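Local structure of sphingomyelinase C (Streptomyces griseocarneus, 7CNE) at residues A[17-22]-A[32-37]; A[85-90]-A[110-115]; A[143-148]-A[187-192]. The protein is a sphingomyelinase C of the endonuclease/exonuclease/phosphatase family, with the DNase I-like fold built on two mixed beta sheets. All coordinates share one frame; numbering follows the deposited sequence. Where two conformers were deposited one is given.

Contact 1. Residues A[17-22]-A[32-37]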
loop_
_atom_site.group_PDB
_atom_site.type_symbol
_atom_site.label_atom_id
_atom_site.label_comp_id
_atom_site.label_asym_id
_atom_site.label_seq_id
_atom_site.Cartn_x
_atom_site.Cartn_y
_atom_site.Cartn_z
ATOM N N THR A 17 1.561 5.946 -3.866
ATOM C CA THR A 17 1.414 6.909 -4.956
ATOM C C THR A 17 1.759 8.345 -4.583
ATOM O O THR A 17 1.870 9.176 -5.486
ATOM C CB THR A 17 -0.018 6.910 -5.491
ATOM O OG1 THR A 17 -0.903 7.384 -4.465
ATOM C CG2 THR A 17 -0.436 5.511 -5.948
ATOM N N PHE A 18 1.883 8.672 -3.296
ATOM C CA PHE A 18 2.178 10.040 -2.860
ATOM C C PHE A 18 1.238 11.058 -3.521
ATOM O O PHE A 18 1.663 12.063 -4.102
ATOM C CB PHE A 18 3.646 10.387 -3.130
ATOM C CG PHE A 18 4.082 11.699 -2.539
ATOM C CD1 PHE A 18 3.869 11.970 -1.196
ATOM C CD2 PHE A 18 4.702 12.659 -3.326
ATOM C CE1 PHE A 18 4.272 13.177 -0.643
ATOM C CE2 PHE A 18 5.114 13.871 -2.777
ATOM C CZ PHE A 18 4.892 14.130 -1.438
ATOM N N LEU A 19 -0.063 10.782 -3.446
ATOM C CA LEU A 19 -1.062 11.696 -4.002
ATOM C C LEU A 19 -1.760 12.435 -2.864
ATOM O O LEU A 19 -2.923 12.186 -2.527
ATOM C CB LEU A 19 -2.059 10.937 -4.871
ATOM C CG LEU A 19 -1.491 10.353 -6.164
ATOM C CD1 LEU A 19 -2.560 9.487 -6.827
ATOM C CD2 LEU A 19 -1.001 11.463 -7.097
ATOM N N MET A 20 -1.012 13.365 -2.270
ATOM C CA MET A 20 -1.564 14.181 -1.203
ATOM C C MET A 20 -2.670 15.074 -1.751
ATOM O O MET A 20 -2.724 15.384 -2.949
ATOM C CB MET A 20 -0.469 15.026 -0.552
ATOM C CG MET A 20 0.693 14.194 -0.008
ATOM S SD MET A 20 1.441 14.812 1.523
ATOM C CE MET A 20 0.309 14.138 2.736
ATOM N N SER A 21 -3.566 15.475 -0.858
ATOM C CA SER A 21 -4.676 16.350 -1.222
ATOM C C SER A 21 -4.177 17.589 -1.955
ATOM O O SER A 21 -3.217 18.240 -1.523
ATOM C CB SER A 21 -5.439 16.743 0.048
ATOM O OG SER A 21 -6.010 18.034 -0.071
ATOM N N THR A 22 -4.812 17.901 -3.089
ATOM C CA THR A 22 -4.382 19.054 -3.863
ATOM C C THR A 22 -4.891 20.367 -3.286
ATOM O O THR A 22 -4.319 21.410 -3.590
ATOM C CB THR A 22 -4.826 18.942 -5.325
ATOM O OG1 THR A 22 -6.238 18.686 -5.396
ATOM C CG2 THR A 22 -4.042 17.823 -6.046
ATOM N N HIS A 32 -0.947 15.196 -12.744
ATOM C CA HIS A 32 -0.015 14.689 -13.745
ATOM C C HIS A 32 0.469 13.288 -13.385
ATOM O O HIS A 32 0.451 12.374 -14.218
ATOM C CB HIS A 32 1.173 15.636 -13.888
ATOM C CG HIS A 32 2.309 15.056 -14.678
ATOM N ND1 HIS A 32 2.267 14.922 -16.052
ATOM C CD2 HIS A 32 3.506 14.555 -14.288
ATOM C CE1 HIS A 32 3.395 14.376 -16.473
ATOM N NE2 HIS A 32 4.166 14.150 -15.424
ATOM N N ARG A 33 0.900 13.099 -12.137
ATOM C CA ARG A 33 1.488 11.822 -11.745
ATOM C C ARG A 33 0.444 10.714 -11.713
ATOM O O ARG A 33 0.738 9.576 -12.097
ATOM C CB ARG A 33 2.182 11.960 -10.386
ATOM C CG ARG A 33 3.481 12.731 -10.470
ATOM C CD ARG A 33 4.232 12.746 -9.148
ATOM N NE ARG A 33 3.526 13.523 -8.135
ATOM C CZ ARG A 33 2.944 12.999 -7.059
ATOM N NH1 ARG A 33 2.982 11.689 -6.845
ATOM N NH2 ARG A 33 2.328 13.790 -6.187
ATOM N N ALA A 34 -0.777 11.022 -11.263
ATOM C CA ALA A 34 -1.833 10.008 -11.236
ATOM C C ALA A 34 -2.109 9.461 -12.627
ATOM O O ALA A 34 -2.332 8.254 -12.801
ATOM C CB ALA A 34 -3.116 10.587 -10.644
ATOM N N ARG A 35 -2.135 10.343 -13.629
ATOM C CA ARG A 35 -2.311 9.890 -15.005
ATOM C C ARG A 35 -1.120 9.050 -15.450
ATOM O O ARG A 35 -1.290 7.975 -16.035
ATOM C CB ARG A 35 -2.511 11.102 -15.925
ATOM C CG ARG A 35 -2.832 10.760 -17.387
ATOM C CD ARG A 35 -3.211 12.017 -18.190
ATOM N NE ARG A 35 -4.569 12.502 -17.920
ATOM C CZ ARG A 35 -5.652 12.188 -18.637
ATOM N NH1 ARG A 35 -5.559 11.371 -19.680
ATOM N NH2 ARG A 35 -6.839 12.695 -18.308
ATOM N N GLU A 36 0.092 9.497 -15.130
ATOM C CA GLU A 36 1.290 8.770 -15.541
ATOM C C GLU A 36 1.450 7.429 -14.821
ATOM O O GLU A 36 1.996 6.479 -15.400
ATOM C CB GLU A 36 2.507 9.659 -15.318
ATOM C CG GLU A 36 2.551 10.796 -16.322
ATOM C CD GLU A 36 2.440 10.285 -17.748
ATOM O OE1 GLU A 36 1.371 10.454 -18.388
ATOM O OE2 GLU A 36 3.420 9.678 -18.212
ATOM N N ILE A 37 0.988 7.324 -13.572
ATOM C CA ILE A 37 1.075 6.051 -12.857
ATOM C C ILE A 37 0.240 4.982 -13.556
ATOM O O ILE A 37 0.681 3.838 -13.714
ATOM C CB ILE A 37 0.653 6.223 -11.382
ATOM C CG1 ILE A 37 1.716 6.987 -10.602
ATOM C CG2 ILE A 37 0.460 4.866 -10.718
ATOM C CD1 ILE A 37 1.199 7.493 -9.216
#

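Contact 2. Residues A[85-90]-A[110-115]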
loop_
_atom_site.group_PDB
_atom_site.type_symbol
_atom_site.label_atom_id
_atom_site.label_comp_id
_atom_site.label_asym_id
_atom_site.label_seq_id
_atom_site.Cartn_x
_atom_site.Cartn_y
_atom_site.Cartn_z
ATOM N N TRP A 85 -18.727 -0.287 0.804
ATOM C CA TRP A 85 -18.118 -1.418 1.490
ATOM C C TRP A 85 -19.199 -2.380 1.958
ATOM O O TRP A 85 -20.325 -1.969 2.269
ATOM C CB TRP A 85 -17.314 -0.966 2.723
ATOM C CG TRP A 85 -16.201 -0.008 2.429
ATOM C CD1 TRP A 85 -16.223 1.353 2.580
ATOM C CD2 TRP A 85 -14.892 -0.340 1.950
ATOM N NE1 TRP A 85 -15.012 1.885 2.217
ATOM C CE2 TRP A 85 -14.177 0.871 1.821
ATOM C CE3 TRP A 85 -14.258 -1.541 1.607
ATOM C CZ2 TRP A 85 -12.851 0.917 1.371
ATOM C CZ3 TRP A 85 -12.927 -1.493 1.152
ATOM C CH2 TRP A 85 -12.248 -0.270 1.048
ATOM N N ASP A 86 -18.838 -3.665 2.038
ATOM C CA ASP A 86 -19.734 -4.644 2.643
ATOM C C ASP A 86 -19.758 -4.543 4.160
ATOM O O ASP A 86 -20.743 -4.959 4.781
ATOM C CB ASP A 86 -19.342 -6.061 2.219
ATOM C CG ASP A 86 -19.546 -6.287 0.741
ATOM O OD1 ASP A 86 -20.614 -5.890 0.232
ATOM O OD2 ASP A 86 -18.625 -6.810 0.083
ATOM N N ALA A 87 -18.693 -4.026 4.767
ATOM C CA ALA A 87 -18.661 -3.749 6.197
ATOM C C ALA A 87 -17.552 -2.739 6.466
ATOM O O ALA A 87 -16.615 -2.598 5.674
ATOM C CB ALA A 87 -18.450 -5.028 7.021
ATOM N N THR A 88 -17.698 -2.011 7.578
ATOM C CA THR A 88 -16.669 -1.128 8.119
ATOM C C THR A 88 -16.466 -1.498 9.581
ATOM O O THR A 88 -17.436 -1.537 10.342
ATOM C CB THR A 88 -17.063 0.360 8.013
ATOM O OG1 THR A 88 -17.157 0.763 6.643
ATOM C CG2 THR A 88 -16.052 1.261 8.747
ATOM N N GLY A 89 -15.217 -1.758 9.980
ATOM C CA GLY A 89 -14.888 -2.023 11.367
ATOM C C GLY A 89 -13.751 -1.136 11.852
ATOM O O GLY A 89 -13.285 -0.251 11.135
ATOM N N GLY A 90 -13.314 -1.398 13.087
ATOM C CA GLY A 90 -12.230 -0.617 13.670
ATOM C C GLY A 90 -12.680 0.770 14.112
ATOM O O GLY A 90 -13.876 1.088 14.144
ATOM N N ILE A 110 -14.545 -9.276 -7.332
ATOM C CA ILE A 110 -14.519 -9.139 -5.880
ATOM C C ILE A 110 -15.778 -9.782 -5.317
ATOM O O ILE A 110 -16.895 -9.397 -5.675
ATOM C CB ILE A 110 -14.412 -7.668 -5.455
ATOM C CG1 ILE A 110 -13.013 -7.124 -5.761
ATOM C CG2 ILE A 110 -14.730 -7.537 -3.977
ATOM C CD1 ILE A 110 -12.873 -5.598 -5.561
ATOM N N VAL A 111 -15.590 -10.775 -4.445
ATOM C CA VAL A 111 -16.706 -11.456 -3.797
ATOM C C VAL A 111 -17.143 -10.696 -2.553
ATOM O O VAL A 111 -18.333 -10.647 -2.227
ATOM C CB VAL A 111 -16.304 -12.912 -3.467
ATOM C CG1 VAL A 111 -17.377 -13.614 -2.649
ATOM C CG2 VAL A 111 -16.000 -13.690 -4.757
ATOM N N ARG A 112 -16.191 -10.101 -1.840
ATOM C CA ARG A 112 -16.483 -9.335 -0.639
ATOM C C ARG A 112 -15.400 -8.282 -0.466
ATOM O O ARG A 112 -14.236 -8.535 -0.784
ATOM C CB ARG A 112 -16.543 -10.231 0.607
ATOM C CG ARG A 112 -16.840 -9.453 1.890
ATOM C CD ARG A 112 -17.444 -10.324 2.953
ATOM N NE ARG A 112 -17.834 -9.562 4.141
ATOM C CZ ARG A 112 -19.077 -9.178 4.409
ATOM N NH1 ARG A 112 -20.057 -9.481 3.576
ATOM N NH2 ARG A 112 -19.334 -8.497 5.518
ATOM N N LYS A 113 -15.785 -7.105 0.038
ATOM C CA LYS A 113 -14.821 -6.061 0.361
ATOM C C LYS A 113 -15.240 -5.365 1.651
ATOM O O LYS A 113 -16.404 -4.982 1.813
ATOM C CB LYS A 113 -14.679 -5.052 -0.790
ATOM C CG LYS A 113 -15.989 -4.515 -1.361
ATOM C CD LYS A 113 -15.712 -3.553 -2.519
ATOM C CE LYS A 113 -17.005 -3.061 -3.157
ATOM N NZ LYS A 113 -17.626 -4.153 -3.970
ATOM N N GLU A 114 -14.300 -5.241 2.585
ATOM C CA GLU A 114 -14.537 -4.510 3.824
ATOM C C GLU A 114 -13.343 -3.624 4.122
ATOM O O GLU A 114 -12.245 -3.821 3.592
ATOM C CB GLU A 114 -14.743 -5.424 5.046
ATOM C CG GLU A 114 -15.449 -6.723 4.793
ATOM C CD GLU A 114 -15.572 -7.556 6.057
ATOM O OE1 GLU A 114 -15.171 -7.071 7.143
ATOM O OE2 GLU A 114 -16.085 -8.690 5.957
ATOM N N GLN A 115 -13.559 -2.666 5.019
ATOM C CA GLN A 115 -12.485 -1.835 5.519
ATOM C C GLN A 115 -12.486 -1.916 7.039
ATOM O O GLN A 115 -13.526 -2.130 7.668
ATOM C CB GLN A 115 -12.633 -0.371 5.046
ATOM C CG GLN A 115 -13.835 0.340 5.633
ATOM C CD GLN A 115 -13.896 1.803 5.254
ATOM O OE1 GLN A 115 -12.922 2.374 4.756
ATOM N NE2 GLN A 115 -15.044 2.423 5.491
HETATM O O HOH W 1 -18.372 -6.649 -2.639
#

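Contact 3. Residues A[143-148]-A[187-192]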
loop_
_atom_site.group_PDB
_atom_site.type_symbol
_atom_site.label_atom_id
_atom_site.label_comp_id
_atom_site.label_asym_id
_atom_site.label_seq_id
_atom_site.Cartn_x
_atom_site.Cartn_y
_atom_site.Cartn_z
ATOM N N ARG A 143 -11.004 -18.985 -4.127
ATOM C CA ARG A 143 -10.966 -17.665 -3.525
ATOM C C ARG A 143 -9.545 -17.311 -3.126
ATOM O O ARG A 143 -8.767 -18.179 -2.718
ATOM C CB ARG A 143 -11.883 -17.589 -2.302
ATOM C CG ARG A 143 -13.349 -17.722 -2.643
ATOM C CD ARG A 143 -14.172 -17.888 -1.380
ATOM N NE ARG A 143 -15.590 -17.668 -1.635
ATOM C CZ ARG A 143 -16.499 -17.501 -0.679
ATOM N NH1 ARG A 143 -16.126 -17.525 0.595
ATOM N NH2 ARG A 143 -17.775 -17.310 -0.996
ATOM N N VAL A 144 -9.216 -16.029 -3.255
ATOM C CA VAL A 144 -7.939 -15.475 -2.822
ATOM C C VAL A 144 -8.245 -14.258 -1.958
ATOM O O VAL A 144 -9.062 -13.413 -2.342
ATOM C CB VAL A 144 -7.054 -15.089 -4.025
ATOM C CG1 VAL A 144 -5.826 -14.324 -3.568
ATOM C CG2 VAL A 144 -6.662 -16.344 -4.815
ATOM N N HIS A 145 -7.603 -14.172 -0.797
ATOM C CA HIS A 145 -7.857 -13.107 0.163
ATOM C C HIS A 145 -6.687 -12.138 0.154
ATOM O O HIS A 145 -5.525 -12.560 0.206
ATOM C CB HIS A 145 -8.075 -13.675 1.573
ATOM C CG HIS A 145 -9.111 -14.751 1.631
ATOM N ND1 HIS A 145 -10.335 -14.573 2.242
ATOM C CD2 HIS A 145 -9.120 -16.008 1.126
ATOM C CE1 HIS A 145 -11.050 -15.676 2.119
ATOM N NE2 HIS A 145 -10.336 -16.561 1.442
ATOM N N VAL A 146 -6.990 -10.843 0.091
ATOM C CA VAL A 146 -5.964 -9.807 0.080
ATOM C C VAL A 146 -6.313 -8.777 1.136
ATOM O O VAL A 146 -7.453 -8.307 1.188
ATOM C CB VAL A 146 -5.834 -9.135 -1.302
ATOM C CG1 VAL A 146 -4.767 -8.041 -1.259
ATOM C CG2 VAL A 146 -5.488 -10.158 -2.361
ATOM N N VAL A 147 -5.339 -8.432 1.977
ATOM C CA VAL A 147 -5.414 -7.255 2.840
ATOM C C VAL A 147 -4.459 -6.219 2.267
ATOM O O VAL A 147 -3.269 -6.498 2.084
ATOM C CB VAL A 147 -5.055 -7.575 4.300
ATOM C CG1 VAL A 147 -5.070 -6.281 5.159
ATOM C CG2 VAL A 147 -5.998 -8.638 4.876
ATOM N N GLY A 148 -4.970 -5.032 1.978
ATOM C CA GLY A 148 -4.155 -3.928 1.490
ATOM C C GLY A 148 -4.103 -2.866 2.571
ATOM O O GLY A 148 -5.122 -2.559 3.188
ATOM N N GLU A 187 -6.949 -21.793 0.954
ATOM C CA GLU A 187 -7.138 -20.529 0.254
ATOM C C GLU A 187 -6.024 -19.553 0.622
ATOM O O GLU A 187 -5.652 -19.441 1.797
ATOM C CB GLU A 187 -8.514 -19.936 0.589
ATOM C CG GLU A 187 -9.642 -20.819 0.073
ATOM C CD GLU A 187 -11.033 -20.312 0.412
ATOM O OE1 GLU A 187 -11.989 -21.004 0.013
ATOM O OE2 GLU A 187 -11.181 -19.244 1.062
ATOM N N GLN A 188 -5.490 -18.862 -0.388
ATOM C CA GLN A 188 -4.379 -17.934 -0.184
ATOM C C GLN A 188 -4.825 -16.679 0.552
ATOM O O GLN A 188 -5.915 -16.151 0.313
ATOM C CB GLN A 188 -3.773 -17.487 -1.512
ATOM C CG GLN A 188 -3.066 -18.511 -2.313
ATOM C CD GLN A 188 -2.742 -17.961 -3.682
ATOM O OE1 GLN A 188 -1.849 -17.124 -3.834
ATOM N NE2 GLN A 188 -3.502 -18.387 -4.676
ATOM N N VAL A 189 -3.944 -16.169 1.405
ATOM C CA VAL A 189 -4.167 -14.927 2.139
ATOM C C VAL A 189 -2.884 -14.112 2.045
ATOM O O VAL A 189 -1.850 -14.522 2.577
ATOM C CB VAL A 189 -4.539 -15.158 3.607
ATOM C CG1 VAL A 189 -4.920 -13.809 4.241
ATOM C CG2 VAL A 189 -5.666 -16.191 3.727
ATOM N N MET A 190 -2.946 -12.969 1.365
ATOM C CA MET A 190 -1.797 -12.096 1.183
ATOM C C MET A 190 -2.018 -10.760 1.887
ATOM O O MET A 190 -3.129 -10.222 1.891
ATOM C CB MET A 190 -1.523 -11.839 -0.301
ATOM C CG MET A 190 -0.949 -13.035 -1.042
ATOM S SD MET A 190 -0.769 -12.696 -2.814
ATOM C CE MET A 190 -2.430 -13.060 -3.385
ATOM N N LEU A 191 -0.951 -10.225 2.473
ATOM C CA LEU A 191 -0.926 -8.863 3.000
ATOM C C LEU A 191 -0.042 -8.034 2.080
ATOM O O LEU A 191 1.114 -8.397 1.842
ATOM C CB LEU A 191 -0.392 -8.835 4.433
ATOM C CG LEU A 191 -0.103 -7.442 5.022
ATOM C CD1 LEU A 191 -1.397 -6.668 5.228
ATOM C CD2 LEU A 191 0.642 -7.567 6.325
ATOM N N ALA A 192 -0.585 -6.941 1.546
ATOM C CA ALA A 192 0.138 -6.118 0.584
ATOM C C ALA A 192 0.073 -4.674 1.044
ATOM O O ALA A 192 -1.010 -4.181 1.371
ATOM C CB ALA A 192 -0.461 -6.251 -0.825
HETATM O O HOH W 2 -6.355 -19.477 -3.019
HETATM O O HOH W 3 -13.631 -18.287 2.120
#

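Contact 1. Residues A[17-22]-A[32-37]
Arg33 grips the carbonyl oxygen of Phe18 with both terminal nitrogens of its guanidinium. The bond from Arg33 NH2 to Phe18 O is the shorter and straighter, at 2.8 Å and 153°. Arg33 NH1 reaches the same oxygen at 3.1 Å, but from above the carbonyl plane. A weak bond from Arg33 NH1 to Thr17 O, also 3.1 Å, adds a second carbonyl at the guanidinium edge. The arginine chain bends at chi3 (-68°), which turns its end onto the last residues of strand 12-19. Trp28 O and Leu287 O also accept from NH2 and NH1, so the group ties two loops to the strand end.

The Phe18 ring lies obliquely to the guanidinium, with Phe18 CD2 3.9 Å from Arg33 NH2. Leu19 sends its two methyls to different partners: CD2 lies beside Arg33 NH1, and CD1 meets Ala34 CB at 4.0 Å. One turn along the helix from Arg33, Ile37 CD1 packs on Thr17 CB at 4.0 Å.

This is the strand-to-helix half of a beta-alpha-beta unit formed by 12-19, 30-39 and 48-54. Here a buried arginine meets backbone carbonyls, whose partial negative charge probably helps to offset its positive charge.

Contact 2. Residues A[85-90]-A[110-115]
Asp86 and Lys113 are joined by two bonds of opposite direction. Asp86 N donates to Lys113 O at 2.8 Å. Lys113 N returns a bond to Asp86 OD2 at 2.9 Å, on the anti side of the carboxylate. Further along, Gln115 N bonds to Ala87 O and Gly89 N to Gln115 O, the parallel pattern around Thr88. Gln115 NE2 also donates to Thr88 OG1, with 2.9 Å between them and an angle of 173°. The hydroxyl lies in the amide plane. Gly79 N and the carbonyl of Ser81 hold the two ends of the same amide.

Strand 87-90 is an outermost strand of the six-stranded mixed sheet, with 110-117 as its parallel neighbour. A classic beta bulge, in which Val111 and Arg112 both face Val136, precedes the paired residues.

Gln115 CB sits over the six-membered ring of Trp85, 3.7 Å from its centroid, in a CH-pi contact. Gln115 CG is tucked between its own N and C (chi1 67°), and the extended chain carries the amide over the NE1 side of the indole, the planes 20° apart.

On the face that carries Ala87, Arg112 NE makes a salt bridge to Glu114 OE2 at 2.7 Å, and Lys181 is a second partner of that oxygen. Asp86 CB lies over one face of the Arg112 guanidinium, toward its rim. A water links Asp86 OD2 to Lys113 NZ.

Contact 3. Residues A[143-148]-A[187-192]
His145 and Val147 pair with strand 188-192 in parallel register, opposite Val189 and Leu191, with the short strand axes 19° apart. His145 N bonds to Gln188 O and Met190 N to His145 O. The ladder then continues from Val147 N to Met190 O and from Ala192 N to Val147 O, both 2.8 Å long.

At the start of the ladder a water bridges Arg143 O and Gln188 N. Nearby, His145 NE2 donates to Glu187 OE2 at 2.8 Å and 170°. The carboxylate oxygen lies in the imidazole plane and is met on its anti side. Glu187 has an extended chain beyond CG, which brings its carboxylate alongside Arg143 CB and up to the ring edge. A second water joins the same OE2 to Arg143 NH1. Tyr134 OH bonds to His145 ND1, so both ring nitrogens are bonded, which should limit rotation of the ring.

The two strands and helix 162-180 between them make a beta-alpha-beta unit of the DNase I-like fold. The helix covers the face that carries Val147, Val189 and Leu191, through Leu178 and Ile174. On that face Leu191 CD1 packs on Val147 CG1 at 3.7 Å, the two side chains meeting at a slant.

On the other face Met190 bends at chi3 (-84°) and brings its CE to Val144 CG1, 3.6 Å away. The same methyl approaches Val146 CG2 at 4.3 Å. Gln188 NE2 passes Val144 CG2 at 3.8 Å and bonds to Pro8 O.

How the contacts relate
Contacts 2 and 3 lie in one six-stranded sheet, whereas contact 1 belongs to the other large sheet and its helix. Contact 1 and contact 3 are buried, with centres about 26 Å apart on opposite sides of the chain's centre. Contact 2 is partly buried and sits at a sheet edge. Strand 131-139 separates its strands from those of contact 3, yet Val111 CG1 and Arg143 NH2 touch at 4.1 Å. Contacts 1 and 3 each join parts of a beta-alpha-beta unit: strand with helix in one, strand with strand in the other. Arginine-to-carbonyl bonds mark contact 1, polar and charged side chains contact 2, and a regular ladder with aliphatic packing and one histidine-carboxylate bond contact 3.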